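Side-chain contacts in nonribosomal peptide synthase (Streptomyces sp. MJ635-86F5, PDB 5JJP), which activates aliphatic beta-amino acids by adenylation, probably drawing on ATP as other ligases of its family do: residues F326-A331 / A337-V342; F231-G236 / S300-G305; G210-G215 / I238-A243; T332-A337 / I383-P388; S279-L284 / A293-L298. One frame throughout, in Å; residues are numbered along the deposited sequence.

Interaction 1: F326-A331 / A337-V342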
# COMPACT_ATOMS: atom_id res chain seq x y z
N PHE A 326 -2.06 9.01 13.76
CA PHE A 326 -2.58 9.48 12.51
C PHE A 326 -3.74 8.62 12.00
O PHE A 326 -3.65 7.42 11.96
CB PHE A 326 -1.49 9.38 11.45
CG PHE A 326 -0.24 10.06 11.82
CD1 PHE A 326 -0.19 11.42 11.93
CD2 PHE A 326 0.95 9.33 11.98
CE1 PHE A 326 1.00 12.05 12.25
CE2 PHE A 326 2.15 9.97 12.27
CZ PHE A 326 2.15 11.33 12.45
N ASN A 327 -4.75 9.28 11.49
CA ASN A 327 -5.93 8.66 10.92
C ASN A 327 -5.88 8.76 9.39
O ASN A 327 -5.76 9.87 8.80
CB ASN A 327 -7.17 9.37 11.48
CG ASN A 327 -8.46 8.93 10.83
OD1 ASN A 327 -8.65 7.75 10.58
ND2 ASN A 327 -9.35 9.88 10.54
N LEU A 328 -5.92 7.61 8.75
CA LEU A 328 -5.74 7.53 7.31
C LEU A 328 -7.07 7.16 6.65
O LEU A 328 -7.59 6.09 6.92
CB LEU A 328 -4.69 6.47 7.03
CG LEU A 328 -4.06 6.48 5.65
CD1 LEU A 328 -3.14 7.68 5.52
CD2 LEU A 328 -3.29 5.18 5.42
N TYR A 329 -7.63 8.04 5.84
CA TYR A 329 -8.91 7.77 5.15
C TYR A 329 -8.59 7.49 3.69
O TYR A 329 -7.77 8.19 3.07
CB TYR A 329 -9.91 8.96 5.23
CG TYR A 329 -10.92 8.96 4.06
CD1 TYR A 329 -11.93 8.01 3.98
CD2 TYR A 329 -10.79 9.86 3.00
CE1 TYR A 329 -12.82 7.95 2.90
CE2 TYR A 329 -11.66 9.82 1.90
CZ TYR A 329 -12.67 8.86 1.86
OH TYR A 329 -13.51 8.80 0.76
N GLY A 330 -9.24 6.47 3.14
CA GLY A 330 -9.28 6.28 1.67
C GLY A 330 -9.52 4.86 1.26
O GLY A 330 -9.83 4.02 2.09
N ALA A 331 -9.32 4.59 -0.01
CA ALA A 331 -9.57 3.29 -0.57
C ALA A 331 -8.47 2.82 -1.51
O ALA A 331 -7.58 3.57 -1.94
CB ALA A 331 -10.90 3.30 -1.30
N ALA A 337 -6.32 8.83 0.65
CA ALA A 337 -6.83 10.12 0.18
C ALA A 337 -6.54 11.23 1.17
O ALA A 337 -6.38 12.38 0.78
CB ALA A 337 -8.35 10.01 -0.11
N SER A 338 -6.55 10.94 2.47
CA SER A 338 -6.29 11.97 3.47
C SER A 338 -5.67 11.39 4.69
O SER A 338 -5.89 10.23 5.03
CB SER A 338 -7.58 12.69 3.89
OG SER A 338 -8.33 11.90 4.80
N VAL A 339 -4.91 12.24 5.37
CA VAL A 339 -4.24 11.85 6.60
C VAL A 339 -4.39 12.98 7.60
O VAL A 339 -4.14 14.11 7.30
CB VAL A 339 -2.76 11.49 6.38
CG1 VAL A 339 -1.96 12.67 5.87
CG2 VAL A 339 -2.15 10.97 7.69
N THR A 340 -4.76 12.61 8.82
CA THR A 340 -5.24 13.56 9.80
C THR A 340 -4.58 13.24 11.14
O THR A 340 -4.51 12.07 11.54
CB THR A 340 -6.76 13.41 9.89
OG1 THR A 340 -7.34 13.92 8.69
CG2 THR A 340 -7.31 14.15 11.04
N ASP A 341 -4.08 14.25 11.82
CA ASP A 341 -3.62 14.12 13.20
C ASP A 341 -4.84 13.88 14.11
O ASP A 341 -5.84 14.57 14.03
CB ASP A 341 -2.86 15.39 13.66
CG ASP A 341 -1.52 15.56 12.95
OD1 ASP A 341 -0.80 14.60 12.81
OD2 ASP A 341 -1.17 16.67 12.51
N VAL A 342 -4.74 12.89 14.97
CA VAL A 342 -5.67 12.71 16.08
C VAL A 342 -5.26 13.65 17.23
O VAL A 342 -4.13 13.63 17.68
CB VAL A 342 -5.61 11.24 16.55
CG1 VAL A 342 -6.44 11.02 17.80
CG2 VAL A 342 -6.11 10.32 15.44
O HOH W 1 -7.67 11.30 7.35
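Y329 lays one edge of its ring against the start of the partner strand. S338 OG lies near the ring plane, 3.4 Å from Y329 CB, while A337 CB comes in obliquely to 3.9 Å from Y329 CE2. The first torsion holds CG anti to the backbone N (chi1 154°), which brings CD2 and CE2 alongside A337, and the phenol beyond reaches D423. Replacing Y329 by an alanine would remove ring and hydroxyl together and is likely to leave A337 without its apolar neighbour and D423 without its hydrogen-bond partner.

Y329 O accepts from both A337 N (2.9 Å) and S338 N (3.1 Å), the signature of a classic beta bulge. Beyond it the antiparallel ladder is regular, and N327 N points almost straight at T340 O, with 177° at the hydrogen. On this face a water ties the strands once more, donating to N327 O at 2.8 Å and to S338 OG at 2.7 Å; S338 OG is also bonded to I355 O.

The opposite face is carried by L328, whose CD1 meets V339 CB at 3.9 Å, and by F326, whose CE1 lies 3.2 Å from D341 OD1. That oxygen sits at the ring edge, near the plane, with carboxylate and ring turned 42° apart; R324 pairs with it by a salt bridge. At G330 a CB would run into A337 N. The whole is a bulged beta hairpin at the margin of a mixed sheet; its first strand begins the NLYGATE sequence, which runs on into the loop and matches the fifth core motif of adenylation domains.

Interaction 2: F231-G236 / S300-G305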
# COMPACT_ATOMS: atom_id res chain seq x y z
N PHE A 231 -2.97 -7.45 1.35
CA PHE A 231 -3.65 -6.18 1.58
C PHE A 231 -2.88 -5.03 0.98
O PHE A 231 -1.66 -4.94 1.08
CB PHE A 231 -3.90 -5.89 3.07
CG PHE A 231 -5.04 -6.67 3.68
CD1 PHE A 231 -4.89 -8.02 3.97
CD2 PHE A 231 -6.23 -6.05 4.03
CE1 PHE A 231 -5.93 -8.74 4.57
CE2 PHE A 231 -7.28 -6.78 4.63
CZ PHE A 231 -7.13 -8.12 4.89
N ASP A 232 -3.64 -4.20 0.28
CA ASP A 232 -3.18 -2.92 -0.25
C ASP A 232 -2.28 -2.12 0.74
O ASP A 232 -1.27 -1.54 0.38
CB ASP A 232 -4.47 -2.12 -0.50
CG ASP A 232 -4.24 -0.90 -1.27
OD1 ASP A 232 -3.36 -0.92 -2.15
OD2 ASP A 232 -4.93 0.10 -1.00
N PHE A 233 -2.71 -2.08 1.99
CA PHE A 233 -2.03 -1.33 3.04
C PHE A 233 -0.62 -1.87 3.36
O PHE A 233 0.23 -1.12 3.81
CB PHE A 233 -2.93 -1.32 4.31
CG PHE A 233 -2.53 -0.33 5.38
CD1 PHE A 233 -1.85 0.85 5.06
CD2 PHE A 233 -2.89 -0.58 6.73
CE1 PHE A 233 -1.49 1.73 6.06
CE2 PHE A 233 -2.56 0.32 7.73
CZ PHE A 233 -1.85 1.47 7.40
N CYS A 234 -0.38 -3.16 3.11
CA CYS A 234 0.91 -3.74 3.34
C CYS A 234 1.92 -3.19 2.36
O CYS A 234 2.95 -2.64 2.75
CB CYS A 234 0.88 -5.26 3.24
SG CYS A 234 2.48 -6.06 3.35
N LEU A 235 1.66 -3.38 1.08
CA LEU A 235 2.47 -2.84 0.04
C LEU A 235 2.67 -1.31 0.18
O LEU A 235 3.79 -0.80 0.07
CB LEU A 235 1.85 -3.19 -1.33
CG LEU A 235 2.18 -2.29 -2.50
CD1 LEU A 235 3.65 -2.45 -2.88
CD2 LEU A 235 1.26 -2.62 -3.68
N GLY A 236 1.59 -0.60 0.42
CA GLY A 236 1.66 0.84 0.65
C GLY A 236 2.62 1.25 1.79
O GLY A 236 3.36 2.23 1.67
N SER A 300 4.87 6.62 17.25
CA SER A 300 3.77 6.96 16.37
C SER A 300 2.96 5.79 15.91
O SER A 300 3.45 4.69 15.83
CB SER A 300 4.30 7.73 15.17
OG SER A 300 5.34 7.01 14.57
N ILE A 301 1.70 6.05 15.57
CA ILE A 301 0.82 5.01 15.08
C ILE A 301 -0.02 5.56 13.94
O ILE A 301 -0.56 6.67 14.03
CB ILE A 301 -0.15 4.54 16.18
CG1 ILE A 301 0.63 4.07 17.42
CG2 ILE A 301 -1.02 3.41 15.66
CD1 ILE A 301 -0.27 3.71 18.61
N LEU A 302 -0.14 4.77 12.90
CA LEU A 302 -0.95 5.10 11.73
C LEU A 302 -2.03 4.05 11.57
O LEU A 302 -1.71 2.83 11.55
CB LEU A 302 -0.04 5.10 10.53
CG LEU A 302 -0.65 5.34 9.16
CD1 LEU A 302 -1.21 6.74 9.09
CD2 LEU A 302 0.37 5.16 8.03
N PHE A 303 -3.29 4.47 11.62
CA PHE A 303 -4.45 3.53 11.41
C PHE A 303 -5.12 3.74 10.11
O PHE A 303 -5.23 4.86 9.67
CB PHE A 303 -5.69 3.81 12.25
CG PHE A 303 -5.44 4.15 13.62
CD1 PHE A 303 -4.84 3.22 14.47
CD2 PHE A 303 -5.89 5.35 14.10
CE1 PHE A 303 -4.63 3.53 15.80
CE2 PHE A 303 -5.69 5.66 15.43
CZ PHE A 303 -5.05 4.75 16.28
N SER A 304 -5.78 2.69 9.64
CA SER A 304 -6.75 2.85 8.57
C SER A 304 -7.60 1.65 8.39
O SER A 304 -7.29 0.57 8.87
CB SER A 304 -6.01 2.99 7.26
OG SER A 304 -5.37 1.77 6.97
N GLY A 305 -8.63 1.84 7.58
CA GLY A 305 -9.34 0.73 6.94
C GLY A 305 -10.51 0.24 7.76
O GLY A 305 -11.08 -0.83 7.48
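F233 reaches from the first turn of helix 232-243 to strand 300-304, and the closest part of the contact is S304 OG over one face of its ring. The oxygen stands 3.2 Å above the ring plane, displaced toward the rim, and is nearest to F233 CE2 at 3.3 Å. Two torsions set this up: F233 holds CG anti to the backbone N (chi1 -167°), extending the ring from the helix, and S304 tucks OG between its own N and carbonyl carbon (chi1 67°), aiming it at the ring.

Away from this point the fit is looser. L302 CD2 approaches the ring at its edge, near the plane, and stops 4.4 Å from F233 CZ. L302 itself is buried, whereas F233 and S304 are both partly exposed, and G305, the loop residue after S304, is exposed. L328 of the adjacent strand touches both F233 and S304, and S227 also packs on F233, so the ring has neighbours beyond L302 and S304.

A glycine in place of F233 would probably open a gap between helix and strand, stripping the apolar edge from L302 and the flat face from S304 OG. By comparison with related adenylation domains, D232 and F233 correspond to the A4 region that helps line the substrate pocket, and this corner may do the same here. With no hydrogen bond across it, the contact is one of shape: a hydroxyl resting on an aromatic face contributes at most a weak polar attraction, so position rather than bonding would fix the ring.

Interaction 3: G210-G215 / I238-A243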
# COMPACT_ATOMS: atom_id res chain seq x y z
N GLY A 210 3.09 12.93 -2.49
CA GLY A 210 2.21 13.74 -1.67
C GLY A 210 2.38 13.42 -0.19
O GLY A 210 2.54 14.33 0.62
N ILE A 211 2.34 12.13 0.18
CA ILE A 211 2.35 11.77 1.59
C ILE A 211 3.68 12.17 2.30
O ILE A 211 3.64 12.66 3.40
CB ILE A 211 2.02 10.28 1.76
CG1 ILE A 211 0.52 10.03 1.48
CG2 ILE A 211 2.32 9.79 3.16
CD1 ILE A 211 -0.43 10.58 2.53
N ARG A 212 4.81 12.06 1.62
CA ARG A 212 6.05 12.49 2.18
C ARG A 212 6.11 13.96 2.47
O ARG A 212 6.93 14.38 3.26
CB ARG A 212 7.21 12.12 1.24
CG ARG A 212 7.52 10.64 1.24
CD ARG A 212 8.57 10.32 0.21
NE ARG A 212 9.90 10.73 0.65
CZ ARG A 212 10.95 10.88 -0.16
NH1 ARG A 212 10.83 10.75 -1.48
NH2 ARG A 212 12.14 11.20 0.37
N ALA A 213 5.28 14.75 1.82
CA ALA A 213 5.21 16.17 2.14
C ALA A 213 4.66 16.42 3.52
O ALA A 213 4.78 17.51 4.02
CB ALA A 213 4.37 16.95 1.12
N HIS A 214 3.98 15.43 4.09
CA HIS A 214 3.34 15.56 5.38
C HIS A 214 4.29 15.13 6.50
O HIS A 214 3.95 15.31 7.66
CB HIS A 214 2.09 14.67 5.47
CG HIS A 214 0.89 15.19 4.72
ND1 HIS A 214 -0.24 15.65 5.37
CD2 HIS A 214 0.61 15.24 3.39
CE1 HIS A 214 -1.15 16.00 4.47
NE2 HIS A 214 -0.67 15.74 3.27
N GLY A 215 5.41 14.50 6.19
CA GLY A 215 6.38 14.09 7.21
C GLY A 215 5.87 13.01 8.15
O GLY A 215 6.08 13.08 9.36
N ILE A 238 5.02 -0.52 3.20
CA ILE A 238 6.38 -0.88 2.94
C ILE A 238 6.94 0.10 1.97
O ILE A 238 8.07 0.60 2.17
CB ILE A 238 6.50 -2.28 2.38
CG1 ILE A 238 6.16 -3.31 3.46
CG2 ILE A 238 7.90 -2.55 1.85
CD1 ILE A 238 6.17 -4.73 2.94
N ALA A 239 6.15 0.42 0.95
CA ALA A 239 6.60 1.35 -0.13
C ALA A 239 6.89 2.72 0.39
O ALA A 239 7.89 3.31 0.06
CB ALA A 239 5.60 1.44 -1.26
N LEU A 240 6.00 3.22 1.22
CA LEU A 240 6.18 4.55 1.72
C LEU A 240 7.40 4.59 2.68
O LEU A 240 8.13 5.56 2.70
CB LEU A 240 4.93 5.02 2.42
CG LEU A 240 5.06 6.37 3.13
CD1 LEU A 240 5.33 7.50 2.16
CD2 LEU A 240 3.84 6.64 3.98
N THR A 241 7.57 3.53 3.47
CA THR A 241 8.64 3.45 4.41
C THR A 241 9.99 3.50 3.65
O THR A 241 10.88 4.25 4.03
CB THR A 241 8.55 2.16 5.23
OG1 THR A 241 7.37 2.18 6.05
CG2 THR A 241 9.83 1.99 6.12
N LEU A 242 10.12 2.70 2.59
CA LEU A 242 11.31 2.67 1.79
C LEU A 242 11.53 3.99 1.10
O LEU A 242 12.66 4.52 1.08
CB LEU A 242 11.24 1.55 0.73
CG LEU A 242 11.28 0.12 1.24
CD1 LEU A 242 11.03 -0.84 0.12
CD2 LEU A 242 12.65 -0.17 1.84
N ALA A 243 10.46 4.51 0.48
CA ALA A 243 10.53 5.79 -0.21
C ALA A 243 11.04 6.90 0.70
O ALA A 243 11.63 7.90 0.23
CB ALA A 243 9.17 6.17 -0.79
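I211 CG2, on helix 201-212, makes the main apolar touch, meeting L240 CD2 at 3.6 Å and L240 CD1 at 3.9 Å, with the two side chains roughly perpendicular to each other. L240 holds CG anti to its backbone N (chi1 174°), which carries its methyls across to the other helix. The aliphatic stem of R212 then runs antiparallel alongside L240, R212 CG lying 3.9 Å from L240 CD1.

The polar part is no hydrogen bond and is probably electrostatic. R212 bends at chi3 (75°) and spreads its guanidinium above A243 O, which lies over the centre of one face, 3.1 Å from R212 CZ. None of the N-H groups is aimed at that oxygen; R212 NH1 instead bonds to Y34 OH. A243 stands at the C-terminal end of its helix, where carbonyls carry partial negative charge, so the cation above it is likely to be favourable.

Both helices belong to the alpha layer over the mixed sheet: I238 and T241 rest on strand 222-225, and I211 and H214 meet V339 of strand 338-341. Such a pair, joined through the intervening strand, is typical of a layered alpha/beta sandwich.

Interaction 4: T332-A337 / I383-P388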
# COMPACT_ATOMS: atom_id res chain seq x y z
N THR A 332 -8.58 1.56 -1.88
CA THR A 332 -7.69 0.98 -2.86
C THR A 332 -7.56 1.79 -4.14
O THR A 332 -6.49 1.82 -4.76
CB THR A 332 -8.18 -0.40 -3.23
OG1 THR A 332 -8.35 -1.14 -2.02
CG2 THR A 332 -7.16 -1.11 -4.13
N GLU A 333 -8.66 2.41 -4.56
CA GLU A 333 -8.65 3.14 -5.80
C GLU A 333 -7.67 4.27 -5.82
O GLU A 333 -7.35 4.75 -6.92
CB GLU A 333 -10.04 3.63 -6.18
CG GLU A 333 -10.94 2.53 -6.79
CD GLU A 333 -11.68 1.68 -5.73
OE1 GLU A 333 -11.31 1.75 -4.53
OE2 GLU A 333 -12.66 1.00 -6.11
N SER A 334 -7.25 4.76 -4.66
CA SER A 334 -6.20 5.81 -4.62
C SER A 334 -5.05 5.48 -3.65
O SER A 334 -4.15 6.31 -3.43
CB SER A 334 -6.75 7.17 -4.24
OG SER A 334 -7.36 7.11 -2.96
N MET A 335 -5.08 4.26 -3.14
CA MET A 335 -4.33 3.82 -1.96
C MET A 335 -4.80 4.49 -0.70
O MET A 335 -5.18 3.81 0.23
CB MET A 335 -2.82 3.95 -2.13
CG MET A 335 -2.08 3.36 -0.94
SD MET A 335 -0.40 2.82 -1.32
CE MET A 335 -0.64 1.10 -1.81
N ALA A 336 -4.79 5.83 -0.67
CA ALA A 336 -5.37 6.62 0.40
C ALA A 336 -5.65 7.99 -0.15
O ALA A 336 -5.30 8.29 -1.29
CB ALA A 336 -4.46 6.71 1.62
N ALA A 337 -6.32 8.83 0.65
CA ALA A 337 -6.83 10.12 0.18
C ALA A 337 -6.54 11.23 1.17
O ALA A 337 -6.38 12.38 0.78
CB ALA A 337 -8.35 10.01 -0.11
N ILE A 383 -18.46 11.89 -1.59
CA ILE A 383 -17.08 12.42 -1.78
C ILE A 383 -16.61 12.09 -3.18
O ILE A 383 -16.68 10.95 -3.58
CB ILE A 383 -16.04 11.86 -0.78
CG1 ILE A 383 -16.42 12.19 0.65
CG2 ILE A 383 -14.66 12.43 -1.06
CD1 ILE A 383 -15.68 11.34 1.68
N TYR A 384 -16.23 13.14 -3.93
CA TYR A 384 -15.50 13.04 -5.19
C TYR A 384 -14.03 13.43 -4.94
O TYR A 384 -13.75 14.48 -4.37
CB TYR A 384 -16.03 13.99 -6.25
CG TYR A 384 -17.37 13.61 -6.87
CD1 TYR A 384 -18.38 12.98 -6.12
CD2 TYR A 384 -17.67 13.97 -8.18
CE1 TYR A 384 -19.63 12.69 -6.69
CE2 TYR A 384 -18.90 13.69 -8.76
CZ TYR A 384 -19.88 13.07 -8.01
OH TYR A 384 -21.09 12.77 -8.58
N LEU A 385 -13.10 12.54 -5.35
CA LEU A 385 -11.65 12.74 -5.13
C LEU A 385 -10.95 13.14 -6.44
O LEU A 385 -11.01 12.44 -7.44
CB LEU A 385 -11.06 11.49 -4.54
CG LEU A 385 -9.56 11.45 -4.31
CD1 LEU A 385 -9.07 12.36 -3.20
CD2 LEU A 385 -9.23 10.02 -3.96
N ARG A 386 -10.32 14.30 -6.39
CA ARG A 386 -9.52 14.81 -7.45
C ARG A 386 -8.06 14.56 -7.02
O ARG A 386 -7.59 15.13 -6.04
CB ARG A 386 -9.79 16.30 -7.59
CG ARG A 386 -9.04 17.00 -8.70
CD ARG A 386 -9.26 18.49 -8.66
NE ARG A 386 -10.69 18.84 -8.66
CZ ARG A 386 -11.40 19.01 -9.77
NH1 ARG A 386 -10.87 18.88 -10.98
NH2 ARG A 386 -12.66 19.35 -9.67
N SER A 387 -7.33 13.75 -7.77
CA SER A 387 -5.99 13.39 -7.37
C SER A 387 -5.18 12.74 -8.47
O SER A 387 -5.69 11.87 -9.19
CB SER A 387 -6.11 12.38 -6.21
OG SER A 387 -4.85 11.78 -5.88
N PRO A 388 -3.87 13.01 -8.49
CA PRO A 388 -2.99 12.28 -9.36
C PRO A 388 -2.77 10.80 -9.00
O PRO A 388 -2.22 10.04 -9.80
CB PRO A 388 -1.67 13.07 -9.24
CG PRO A 388 -1.68 13.63 -7.86
CD PRO A 388 -3.12 13.94 -7.61
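L385 sends its two methyls into the loop that links the strands of the neighbouring hairpin. Its CG stands anti to the backbone N (chi1 177°), so that the branch projects straight from strand 381-386; the second torsion then divides the work between the methyls. L385 CD2 meets S334 OG at 3.6 Å and S334 CB at 3.8 Å. L385 CD1 lies 3.9 Å from A337 CB, and CD2 is equally near that carbon, so A337 is straddled by the fork.

S334 turns OG between its backbone N and carbonyl carbon (chi1 59°). In this position the hydroxyl touches L385 and can also give a weak hydrogen bond to A336 O, at 2.9 Å. That bond ties the loop to itself on either side of M335, whose positive phi lets the chain reverse there. Between the segments themselves the contact is wholly van der Waals, and all three touching residues are buried.

The loop is thus pressed between two layers. M335 and A336 turn to helix 201-212, and A336 also packs on L328 of strand 324-329. On the other side L385 belongs to the antiparallel sheet, where strand 381-386 runs between strands 363-367 and 417-427.

Interaction 5: S279-L284 / A293-L298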
# COMPACT_ATOMS: atom_id res chain seq x y z
N SER A 279 -8.56 -2.12 15.33
CA SER A 279 -8.87 -3.31 16.15
C SER A 279 -7.65 -4.10 16.55
O SER A 279 -7.71 -4.89 17.46
CB SER A 279 -9.82 -4.25 15.40
OG SER A 279 -9.24 -4.76 14.20
N LEU A 280 -6.55 -3.92 15.84
CA LEU A 280 -5.26 -4.45 16.27
C LEU A 280 -5.03 -4.24 17.77
O LEU A 280 -4.45 -5.08 18.44
CB LEU A 280 -4.15 -3.77 15.49
CG LEU A 280 -2.74 -3.94 16.01
CD1 LEU A 280 -2.36 -5.40 15.90
CD2 LEU A 280 -1.78 -3.08 15.19
N TRP A 281 -5.42 -3.06 18.26
CA TRP A 281 -5.06 -2.64 19.61
C TRP A 281 -6.01 -3.15 20.71
O TRP A 281 -5.61 -3.21 21.86
CB TRP A 281 -4.96 -1.11 19.66
CG TRP A 281 -3.83 -0.59 18.80
CD1 TRP A 281 -3.94 -0.11 17.53
CD2 TRP A 281 -2.46 -0.54 19.13
NE1 TRP A 281 -2.71 0.25 17.06
CE2 TRP A 281 -1.79 -0.00 18.03
CE3 TRP A 281 -1.73 -0.90 20.25
CZ2 TRP A 281 -0.42 0.17 18.02
CZ3 TRP A 281 -0.34 -0.69 20.24
CH2 TRP A 281 0.28 -0.19 19.13
N ARG A 282 -7.24 -3.51 20.34
CA ARG A 282 -8.25 -3.91 21.33
C ARG A 282 -7.81 -5.07 22.22
O ARG A 282 -7.88 -4.96 23.44
CB ARG A 282 -9.60 -4.23 20.67
CG ARG A 282 -10.57 -3.03 20.63
CD ARG A 282 -12.04 -3.45 20.83
NE ARG A 282 -12.57 -4.19 19.68
CZ ARG A 282 -12.89 -3.67 18.48
NH1 ARG A 282 -12.77 -2.37 18.21
NH2 ARG A 282 -13.35 -4.48 17.53
N PRO A 283 -7.36 -6.18 21.63
CA PRO A 283 -6.79 -7.23 22.49
C PRO A 283 -5.57 -6.79 23.34
O PRO A 283 -5.30 -7.37 24.40
CB PRO A 283 -6.38 -8.31 21.49
CG PRO A 283 -7.20 -8.07 20.28
CD PRO A 283 -7.44 -6.60 20.23
N LEU A 284 -4.79 -5.81 22.89
CA LEU A 284 -3.57 -5.48 23.60
C LEU A 284 -3.93 -4.62 24.79
O LEU A 284 -3.37 -4.79 25.84
CB LEU A 284 -2.58 -4.78 22.68
CG LEU A 284 -2.32 -5.51 21.34
CD1 LEU A 284 -1.52 -4.63 20.38
CD2 LEU A 284 -1.61 -6.84 21.56
N ALA A 293 1.60 0.18 27.60
CA ALA A 293 2.18 1.35 28.26
C ALA A 293 3.68 1.32 28.31
O ALA A 293 4.31 2.35 28.38
CB ALA A 293 1.64 1.48 29.70
N GLY A 294 4.26 0.14 28.25
CA GLY A 294 5.72 -0.02 28.32
C GLY A 294 6.45 -0.00 26.99
O GLY A 294 7.66 -0.20 26.97
N LEU A 295 5.72 0.24 25.89
CA LEU A 295 6.35 0.35 24.54
C LEU A 295 7.15 1.65 24.38
O LEU A 295 6.73 2.59 23.69
CB LEU A 295 5.30 0.27 23.43
CG LEU A 295 4.56 -1.06 23.34
CD1 LEU A 295 3.32 -0.87 22.50
CD2 LEU A 295 5.45 -2.11 22.75
N ASP A 296 8.33 1.69 24.99
CA ASP A 296 9.12 2.91 25.04
C ASP A 296 9.59 3.41 23.68
O ASP A 296 9.65 4.63 23.46
CB ASP A 296 10.30 2.75 26.01
CG ASP A 296 9.84 2.70 27.47
OD1 ASP A 296 8.83 3.37 27.81
OD2 ASP A 296 10.50 2.03 28.29
N PRO A 297 9.95 2.51 22.76
CA PRO A 297 10.50 3.02 21.49
C PRO A 297 9.47 3.58 20.55
O PRO A 297 9.82 4.35 19.62
CB PRO A 297 11.15 1.78 20.85
CG PRO A 297 11.33 0.84 21.98
CD PRO A 297 10.20 1.09 22.92
N LEU A 298 8.21 3.27 20.80
CA LEU A 298 7.12 3.64 19.91
C LEU A 298 6.81 5.13 20.02
O LEU A 298 6.50 5.60 21.10
CB LEU A 298 5.86 2.83 20.25
CG LEU A 298 4.66 2.98 19.31
CD1 LEU A 298 5.00 2.45 17.95
CD2 LEU A 298 3.43 2.27 19.82
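An inverse gamma turn centred on L295, running straight into a type I turn from L295 to L298, folds the backbone so that both leucines face W281, near the start of helix 282-287. The turns are tight, and the bonds that close them are weak: D296 N to G294 O and L298 N to L295 O. R323 steadies the loop from outside, donating to the carbonyl oxygens of L295 and L298.

W281 supplies the whole of the other side. Its CG lies anti to the carbonyl carbon (chi1 -65°), and chi2 of 97° turns the indole plane roughly square to the plane of CA, CB and CG, presenting the far corner of its six-membered ring. There CZ3 meets L295 CD1 at 4.3 Å, the methyl coming in at the edge near the ring plane. W281 CH2 is 4.1 Å from L298 CD2, the leucine arriving from the opposite direction and at a slant to the ring. L298 extends CG anti to its backbone N, which brings that methyl to the indole. L280 CD2, from the same turn as W281, lies over one face of the indole, 3.9 Å above the plane and offset toward the rim.

These are light touches, without any hydrogen bond, yet W281, L295 and L298 are all buried. V274, I301 and F303 of the sheet also pack on the indole, and L263 and L266 of helix 259-268 on L295. The site is the helical connection of a beta-alpha-beta unit, the repeated element of an alpha/beta sandwich, linking the adjacent parallel strands 273-276 and 300-304.

Overall arrangement
Four of the five contacts gather round one mixed sheet and its flanking helices. Interactions 1 and 2 have centres about 10 Å apart and meet where strands 324-329 and 300-304 are neighbours; interactions 2 and 3 share helix 232-243. Interaction 4 shares A337 with interaction 1 and joins the hairpin to the antiparallel sheet. Interaction 5, its centre about 30 Å from that of interaction 4, meets I301 and F303, on the face of strand 300-304 opposite to L302 and S304 of interaction 2. Along the chain they open in the order 3, 2, 5, 1, 4; the alternating pairs, 3 with 2 and 1 with 4, bring sequence-distant segments together within the layered sandwich.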